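Local structure of sensor protein (Vibrio parahaemolyticus, 3I9Y) at residues A[6-11]-A[54-59]; A[174-179]-A[197-202]; A[178-183]-A[190-195]. The protein forms the sensor domain of the TMAO-responsive receptor TorS, a membrane histidine kinase that probably transfers phosphate from ATP to a protein histidine. One frame throughout, in Å; residues are numbered along the deposited sequence.

Contact 1: residues A[6-11]-A[54-59]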
# COMPACT_ATOMS: atom_id res chain seq x y z
N MET A 6 7.28 39.53 -6.18
CA MET A 6 7.39 39.11 -4.82
C MET A 6 6.00 38.67 -4.22
O MET A 6 5.92 37.74 -3.46
CB MET A 6 8.05 40.22 -4.06
CG MET A 6 7.71 40.25 -2.64
SD MET A 6 8.13 41.91 -1.86
CE MET A 6 9.78 42.19 -2.74
N ILE A 7 4.94 39.33 -4.61
CA ILE A 7 3.62 39.03 -4.16
C ILE A 7 3.22 37.53 -4.64
O ILE A 7 2.66 36.76 -3.83
CB ILE A 7 2.61 40.01 -4.66
CG1 ILE A 7 2.66 41.29 -3.78
CG2 ILE A 7 1.20 39.36 -4.79
CD1 ILE A 7 1.71 42.41 -4.23
N GLU A 8 3.45 37.24 -5.93
CA GLU A 8 3.25 35.90 -6.50
C GLU A 8 4.18 34.91 -5.84
O GLU A 8 3.65 33.87 -5.51
CB GLU A 8 3.48 35.87 -8.04
CG GLU A 8 2.46 36.67 -8.83
CD GLU A 8 1.01 36.44 -8.40
OE1 GLU A 8 0.59 35.26 -8.33
OE2 GLU A 8 0.19 37.38 -8.16
N ALA A 9 5.47 35.19 -5.56
CA ALA A 9 6.35 34.21 -4.99
C ALA A 9 5.97 33.76 -3.56
O ALA A 9 6.19 32.58 -3.18
CB ALA A 9 7.92 34.65 -4.97
N ARG A 10 5.44 34.71 -2.77
CA ARG A 10 5.11 34.40 -1.37
C ARG A 10 3.90 33.38 -1.46
O ARG A 10 3.85 32.51 -0.66
CB ARG A 10 4.65 35.69 -0.71
CG ARG A 10 5.80 36.64 -0.35
CD ARG A 10 5.21 38.05 0.27
NE ARG A 10 4.68 37.68 1.60
CZ ARG A 10 3.39 37.53 1.91
NH1 ARG A 10 2.43 37.76 0.96
NH2 ARG A 10 3.07 37.12 3.17
N GLN A 11 2.88 33.66 -2.30
CA GLN A 11 1.76 32.78 -2.47
C GLN A 11 2.25 31.36 -3.00
O GLN A 11 1.81 30.33 -2.51
CB GLN A 11 0.79 33.41 -3.34
CG GLN A 11 0.00 34.45 -2.46
CD GLN A 11 -0.92 35.32 -3.35
OE1 GLN A 11 -0.39 36.27 -4.10
NE2 GLN A 11 -2.23 35.08 -3.31
N LYS A 54 1.70 31.10 -13.19
CA LYS A 54 1.42 31.73 -14.46
C LYS A 54 1.57 33.27 -14.34
O LYS A 54 2.15 33.87 -15.21
CB LYS A 54 0.00 31.47 -14.92
CG LYS A 54 -0.37 32.10 -16.34
CD LYS A 54 -1.95 32.11 -16.55
CE LYS A 54 -2.28 32.26 -18.09
NZ LYS A 54 -3.59 31.70 -18.45
N GLU A 55 1.00 33.92 -13.31
CA GLU A 55 1.22 35.36 -13.16
C GLU A 55 2.71 35.69 -13.16
O GLU A 55 3.08 36.63 -13.85
CB GLU A 55 0.78 35.95 -11.82
CG GLU A 55 -0.54 36.16 -11.75
CD GLU A 55 -0.99 37.16 -12.82
OE1 GLU A 55 -0.55 38.37 -12.96
OE2 GLU A 55 -1.84 36.60 -13.53
N LEU A 56 3.50 34.95 -12.36
CA LEU A 56 4.94 35.11 -12.18
C LEU A 56 5.70 35.02 -13.46
O LEU A 56 6.57 35.85 -13.71
CB LEU A 56 5.55 34.07 -11.25
CG LEU A 56 6.84 34.22 -10.46
CD1 LEU A 56 6.49 34.91 -9.12
CD2 LEU A 56 7.50 32.96 -10.00
N GLY A 57 5.39 34.07 -14.33
CA GLY A 57 6.15 33.99 -15.54
C GLY A 57 5.66 34.90 -16.65
O GLY A 57 6.39 35.15 -17.60
N GLY A 58 4.44 35.40 -16.55
CA GLY A 58 3.91 36.27 -17.55
C GLY A 58 4.77 37.51 -17.59
O GLY A 58 4.90 38.07 -18.67
N GLU A 59 5.33 37.94 -16.47
CA GLU A 59 6.18 39.09 -16.35
C GLU A 59 7.62 38.65 -16.47
O GLU A 59 8.43 39.21 -15.76
CB GLU A 59 6.14 39.74 -14.94
CG GLU A 59 4.81 40.31 -14.47
CD GLU A 59 4.03 41.03 -15.62
OE1 GLU A 59 3.65 40.37 -16.63
OE2 GLU A 59 3.80 42.26 -15.51

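Contact 2: residues A[174-179]-A[197-202]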
# COMPACT_ATOMS: atom_id res chain seq x y z
N LEU A 174 -2.87 -20.34 10.77
CA LEU A 174 -3.62 -19.09 10.91
C LEU A 174 -2.73 -17.99 11.60
O LEU A 174 -2.74 -16.81 11.24
CB LEU A 174 -4.80 -19.34 11.80
CG LEU A 174 -6.03 -18.55 11.57
CD1 LEU A 174 -6.80 -18.38 12.88
CD2 LEU A 174 -5.95 -17.19 10.69
N ASN A 175 -1.90 -18.35 12.55
CA ASN A 175 -1.02 -17.35 13.17
C ASN A 175 -0.06 -16.86 12.06
O ASN A 175 0.24 -15.65 12.07
CB ASN A 175 -0.10 -18.00 14.36
CG ASN A 175 -0.94 -18.29 15.67
OD1 ASN A 175 -2.06 -17.75 15.86
ND2 ASN A 175 -0.42 -19.14 16.54
N GLN A 176 0.43 -17.73 11.19
CA GLN A 176 1.35 -17.31 10.07
C GLN A 176 0.67 -16.25 9.17
O GLN A 176 1.27 -15.24 8.86
CB GLN A 176 1.74 -18.51 9.09
CG GLN A 176 2.67 -19.48 9.91
CD GLN A 176 2.93 -20.70 9.08
OE1 GLN A 176 2.03 -21.31 8.46
NE2 GLN A 176 4.18 -21.00 8.96
N ILE A 177 -0.58 -16.52 8.75
CA ILE A 177 -1.28 -15.58 7.89
C ILE A 177 -1.49 -14.26 8.70
O ILE A 177 -1.19 -13.25 8.13
CB ILE A 177 -2.62 -16.15 7.55
CG1 ILE A 177 -2.33 -17.28 6.52
CG2 ILE A 177 -3.35 -15.09 6.64
CD1 ILE A 177 -3.83 -17.91 6.08
N GLU A 178 -1.95 -14.26 10.01
CA GLU A 178 -2.13 -12.99 10.76
C GLU A 178 -0.77 -12.30 10.85
O GLU A 178 -0.69 -11.04 10.74
CB GLU A 178 -2.62 -13.28 12.29
CG GLU A 178 -4.02 -13.95 12.15
CD GLU A 178 -5.17 -12.97 11.93
OE1 GLU A 178 -4.89 -11.77 11.78
OE2 GLU A 178 -6.33 -13.47 11.92
N GLU A 179 0.36 -13.05 11.02
CA GLU A 179 1.61 -12.34 11.21
C GLU A 179 2.06 -11.68 9.81
O GLU A 179 2.58 -10.54 9.76
CB GLU A 179 2.71 -13.36 11.54
CG GLU A 179 3.96 -12.59 11.49
CD GLU A 179 5.16 -13.30 12.03
OE1 GLU A 179 5.24 -14.52 11.77
OE2 GLU A 179 6.11 -12.61 12.65
N GLU A 197 3.45 -22.55 3.11
CA GLU A 197 3.20 -23.61 2.09
C GLU A 197 3.69 -25.05 2.57
O GLU A 197 3.09 -26.08 2.22
CB GLU A 197 3.99 -23.32 0.83
CG GLU A 197 3.81 -24.44 -0.19
CD GLU A 197 4.46 -24.08 -1.58
OE1 GLU A 197 5.60 -23.47 -1.67
OE2 GLU A 197 3.80 -24.36 -2.61
N ASN A 198 4.80 -25.11 3.27
CA ASN A 198 5.37 -26.44 3.73
C ASN A 198 4.32 -26.99 4.79
O ASN A 198 3.90 -28.13 4.71
CB ASN A 198 6.71 -26.20 4.42
CG ASN A 198 7.87 -25.76 3.41
OD1 ASN A 198 7.84 -26.08 2.13
ND2 ASN A 198 8.93 -25.04 3.98
N ASN A 199 3.76 -26.12 5.64
CA ASN A 199 2.75 -26.55 6.64
C ASN A 199 1.55 -27.09 6.01
O ASN A 199 0.99 -28.06 6.46
CB ASN A 199 2.35 -25.44 7.51
CG ASN A 199 3.34 -25.20 8.45
OD1 ASN A 199 4.16 -26.09 8.58
ND2 ASN A 199 3.40 -24.01 9.17
N LEU A 200 1.10 -26.44 4.94
CA LEU A 200 -0.02 -26.93 4.22
C LEU A 200 0.23 -28.40 3.65
O LEU A 200 -0.67 -29.24 3.60
CB LEU A 200 -0.27 -25.95 3.10
CG LEU A 200 -1.50 -26.42 2.46
CD1 LEU A 200 -2.79 -25.96 3.25
CD2 LEU A 200 -1.56 -25.78 1.15
N LYS A 201 1.45 -28.62 3.12
CA LYS A 201 1.89 -29.94 2.59
C LYS A 201 1.85 -30.98 3.82
O LYS A 201 1.23 -32.03 3.68
CB LYS A 201 3.36 -29.83 2.06
CG LYS A 201 3.51 -28.88 0.74
CD LYS A 201 4.94 -29.13 -0.12
CE LYS A 201 5.55 -27.85 -0.86
NZ LYS A 201 6.90 -27.42 -0.16
N ILE A 202 2.51 -30.65 4.94
CA ILE A 202 2.50 -31.51 6.12
C ILE A 202 1.02 -31.82 6.54
O ILE A 202 0.63 -32.93 6.79
CB ILE A 202 3.17 -30.86 7.24
CG1 ILE A 202 4.68 -30.92 6.92
CG2 ILE A 202 2.88 -31.68 8.64
CD1 ILE A 202 5.58 -30.11 7.98

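Contact 3: residues A[178-183]-A[190-195]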
# COMPACT_ATOMS: atom_id res chain seq x y z
N GLU A 178 -1.95 -14.26 10.01
CA GLU A 178 -2.13 -12.99 10.76
C GLU A 178 -0.77 -12.30 10.85
O GLU A 178 -0.69 -11.04 10.74
CB GLU A 178 -2.62 -13.28 12.29
CG GLU A 178 -4.02 -13.95 12.15
CD GLU A 178 -5.17 -12.97 11.93
OE1 GLU A 178 -4.89 -11.77 11.78
OE2 GLU A 178 -6.33 -13.47 11.92
N GLU A 179 0.36 -13.05 11.02
CA GLU A 179 1.61 -12.34 11.21
C GLU A 179 2.06 -11.68 9.81
O GLU A 179 2.58 -10.54 9.76
CB GLU A 179 2.71 -13.36 11.54
CG GLU A 179 3.96 -12.59 11.49
CD GLU A 179 5.16 -13.30 12.03
OE1 GLU A 179 5.24 -14.52 11.77
OE2 GLU A 179 6.11 -12.61 12.65
N ALA A 180 1.97 -12.49 8.72
CA ALA A 180 2.35 -12.08 7.42
C ALA A 180 1.69 -10.72 7.00
O ALA A 180 2.44 -9.89 6.52
CB ALA A 180 2.07 -13.12 6.32
N ARG A 181 0.41 -10.39 7.35
CA ARG A 181 -0.10 -9.17 6.79
C ARG A 181 0.37 -8.00 7.59
O ARG A 181 -0.02 -6.85 7.29
CB ARG A 181 -1.58 -9.27 6.75
CG ARG A 181 -1.99 -9.22 8.14
CD ARG A 181 -3.23 -9.91 8.44
NE ARG A 181 -4.38 -9.09 8.32
CZ ARG A 181 -5.53 -9.10 8.95
NH1 ARG A 181 -5.99 -9.79 9.94
NH2 ARG A 181 -6.58 -8.62 8.15
N THR A 182 1.22 -8.21 8.63
CA THR A 182 1.65 -7.03 9.43
C THR A 182 3.14 -6.83 9.13
O THR A 182 3.69 -5.93 9.60
CB THR A 182 1.66 -7.22 10.98
OG1 THR A 182 2.65 -8.22 11.32
CG2 THR A 182 0.25 -7.62 11.52
N LEU A 183 3.75 -7.63 8.35
CA LEU A 183 5.19 -7.46 8.17
C LEU A 183 5.51 -6.33 7.17
O LEU A 183 4.78 -6.10 6.14
CB LEU A 183 5.84 -8.76 7.56
CG LEU A 183 5.72 -10.11 8.32
CD1 LEU A 183 6.47 -11.33 7.60
CD2 LEU A 183 6.46 -9.83 9.76
N GLN A 190 8.49 -13.33 2.31
CA GLN A 190 8.72 -14.54 1.51
C GLN A 190 9.00 -15.84 2.30
O GLN A 190 8.73 -16.95 1.87
CB GLN A 190 9.93 -14.25 0.61
CG GLN A 190 9.65 -12.99 -0.19
CD GLN A 190 10.65 -12.82 -1.39
OE1 GLN A 190 11.73 -12.20 -1.30
NE2 GLN A 190 10.30 -13.43 -2.48
N GLN A 191 9.67 -15.67 3.41
CA GLN A 191 9.92 -16.81 4.26
C GLN A 191 8.60 -17.39 4.88
O GLN A 191 8.40 -18.63 5.00
CB GLN A 191 10.67 -16.21 5.32
CG GLN A 191 11.61 -17.05 5.87
CD GLN A 191 12.55 -16.09 6.57
OE1 GLN A 191 13.46 -15.51 5.88
NE2 GLN A 191 12.27 -15.79 7.92
N ILE A 192 7.65 -16.48 5.23
CA ILE A 192 6.38 -16.95 5.84
C ILE A 192 5.63 -17.56 4.79
O ILE A 192 5.05 -18.60 4.96
CB ILE A 192 5.54 -15.83 6.42
CG1 ILE A 192 6.27 -15.44 7.65
CG2 ILE A 192 4.25 -16.46 7.03
CD1 ILE A 192 5.29 -14.80 8.66
N GLN A 193 5.74 -17.02 3.58
CA GLN A 193 5.03 -17.70 2.50
C GLN A 193 5.51 -19.17 2.29
O GLN A 193 4.72 -20.08 1.95
CB GLN A 193 5.35 -16.95 1.19
CG GLN A 193 4.81 -17.54 -0.09
CD GLN A 193 5.15 -16.57 -1.35
OE1 GLN A 193 6.18 -15.83 -1.39
NE2 GLN A 193 4.28 -16.61 -2.36
N THR A 194 6.84 -19.40 2.32
CA THR A 194 7.22 -20.81 1.92
C THR A 194 6.98 -21.67 3.23
O THR A 194 6.56 -22.82 3.17
CB THR A 194 8.72 -20.97 1.40
OG1 THR A 194 9.58 -21.01 2.55
CG2 THR A 194 9.18 -19.91 0.59
N ALA A 195 7.16 -21.05 4.37
CA ALA A 195 6.82 -21.76 5.58
C ALA A 195 5.26 -22.18 5.64
O ALA A 195 4.89 -23.30 6.03
CB ALA A 195 7.16 -20.91 6.74

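Contact 1: residues A[6-11]-A[54-59]
Glu8 and Leu56 meet through different first torsions. Glu8 sets CG beside its own backbone N and then bends at chi2 (-46°), a turn that lays CG and CD onto Glu55 CB. Leu56 holds CG anti to N, which together with its second torsion brings CD1 against Glu8 CB. The tightest point is there: Glu8 CB lies 3.3 Å from Leu56 CD1, close for two carbons. The same methyl reaches along the first helix to the backbone, with Leu56 CD1 3.7 Å from Ala9 N and 4.4 Å from Ala9 CB. One branch of a single leucine therefore lies against both Glu8 and Ala9.

In the second half of the contact, CG and the carboxylate of Glu8 rest on CB and CG of Glu55. Glu55 CB is 3.5 Å from Glu8 CG and equally near Glu8 CD, while the carboxylate of Glu55 turns off from helix 5-27. The two carboxylate planes stand 68° apart, and the charged ends are kept separate, Glu8 OE2 remaining 5.0 Å from Glu55 OE1. The two like charges, if both are ionised, would probably repel mildly.

Backbones come nearest at Glu8 and Leu56, with the CA atoms of this pair 6.0 Å apart. The axes of the two short segments run antiparallel but inclined, 149° between their N-to-C directions, as in the first helical hairpin of an antiparallel bundle, helix 5-27 followed by helix 32-58. Glu8 also touches His52, one turn earlier on helix 32-58. Helix 232-267 packs on the same residues: Val264 touches Ala9 and Leu56, and Leu267 touches Leu56, bringing the last helix of the chain against the first two.

Contact 2: residues A[174-179]-A[197-202]
The helical hairpin made by helix 158-180 and helix 186-208, part of one of the two stacked four-helix bundles of the sensor domain, is bridged here by two amides, those of Gln176 and Asn199. At this level the helices stand well apart, the CA atoms of Gln176 and Asn199 being 10.0 Å from each other, so the bridge is made by side chains alone. The two share the gap, Gln176, extended beyond CG, reaching slightly further. Asn199 ND2 donates to Gln176 OE1 over 3.1 Å, with an N-H...O angle of 153°. The amide planes are 30° apart. The donor stands above the carbonyl plane and at 90° to the C=O bond; this side-on approach is not on a lone pair, and the bond is poorly directed. Asn199 ND2 is also 3.1 Å from Gln176 NE2, a second donor with which it does not bond. Ala195 and Phe196 touch Gln176, and Leu169 and Met173 touch Asn199. Ile177, the next residue along, turns to Val101 and Met104 of helix 63-114. On the surface beside the bridge, Lys201 NZ bonds Asn198 OD1 at 2.8 Å, lying in the carbonyl plane of that amide.

Contact 3: residues A[178-183]-A[190-195]
Ile192 carries the tight side, and Glu179, Ala180 and Leu183 all touch its branches. Its CG2 lies 4.1 Å from Ala180 CB, while CD1 at the end of the longer branch meets Leu183 CD1 at 3.8 Å. Most crowded is the approach of Glu179 OE1, 3.1 Å from Ile192 CD1: with CG anti to the backbone N (chi1 171°) and the rest extended, Glu179 lays its aliphatic chain along that methyl. The carboxylate itself is engaged by Arg188 in a salt bridge. Phe233 and Leu236 of helix 232-267 also touch Ala180.

Here helix 158-180 ends in a type I beta turn from Ala180 to Leu183, closed by Leu183 N to Ala180 O at 3.2 Å, which returns Leu183 toward the second helix of the hairpin.

The outer side of the turn is polar and does not touch segment 190-195. Thr182 N and OG1 both donate to Glu179 O, the hydroxyl at 2.8 Å. Arg181 turns back along its helix, NH1 forming a salt bridge with Glu178 OE1 at 2.9 Å, on the syn side but 30° out of the carboxylate plane, and its NH2 forms a second salt bridge with Asp98 of helix 63-114.

Overall arrangement
Contacts 2 and 3 are successive levels of one hairpin, helix 158-180 with helix 186-208, their centres 8 Å apart. They share Glu178 and Glu179, and they touch directly: Gln176 O is 3.7 Å from Ile192 CG2. Contact 3 lies next to the connecting turn, contact 2 further from it. Contact 1 belongs to the hairpin at the other end of the elongated chain, its centre 60 Å from that of contact 2 and 52 Å from that of contact 3. Helix 232-267 links contacts 1 and 3, with Phe233 on Ala180 near its start and Val264 and Leu267 at contact 1 near its end. The kinase active site lies in other domains of the full-length receptor.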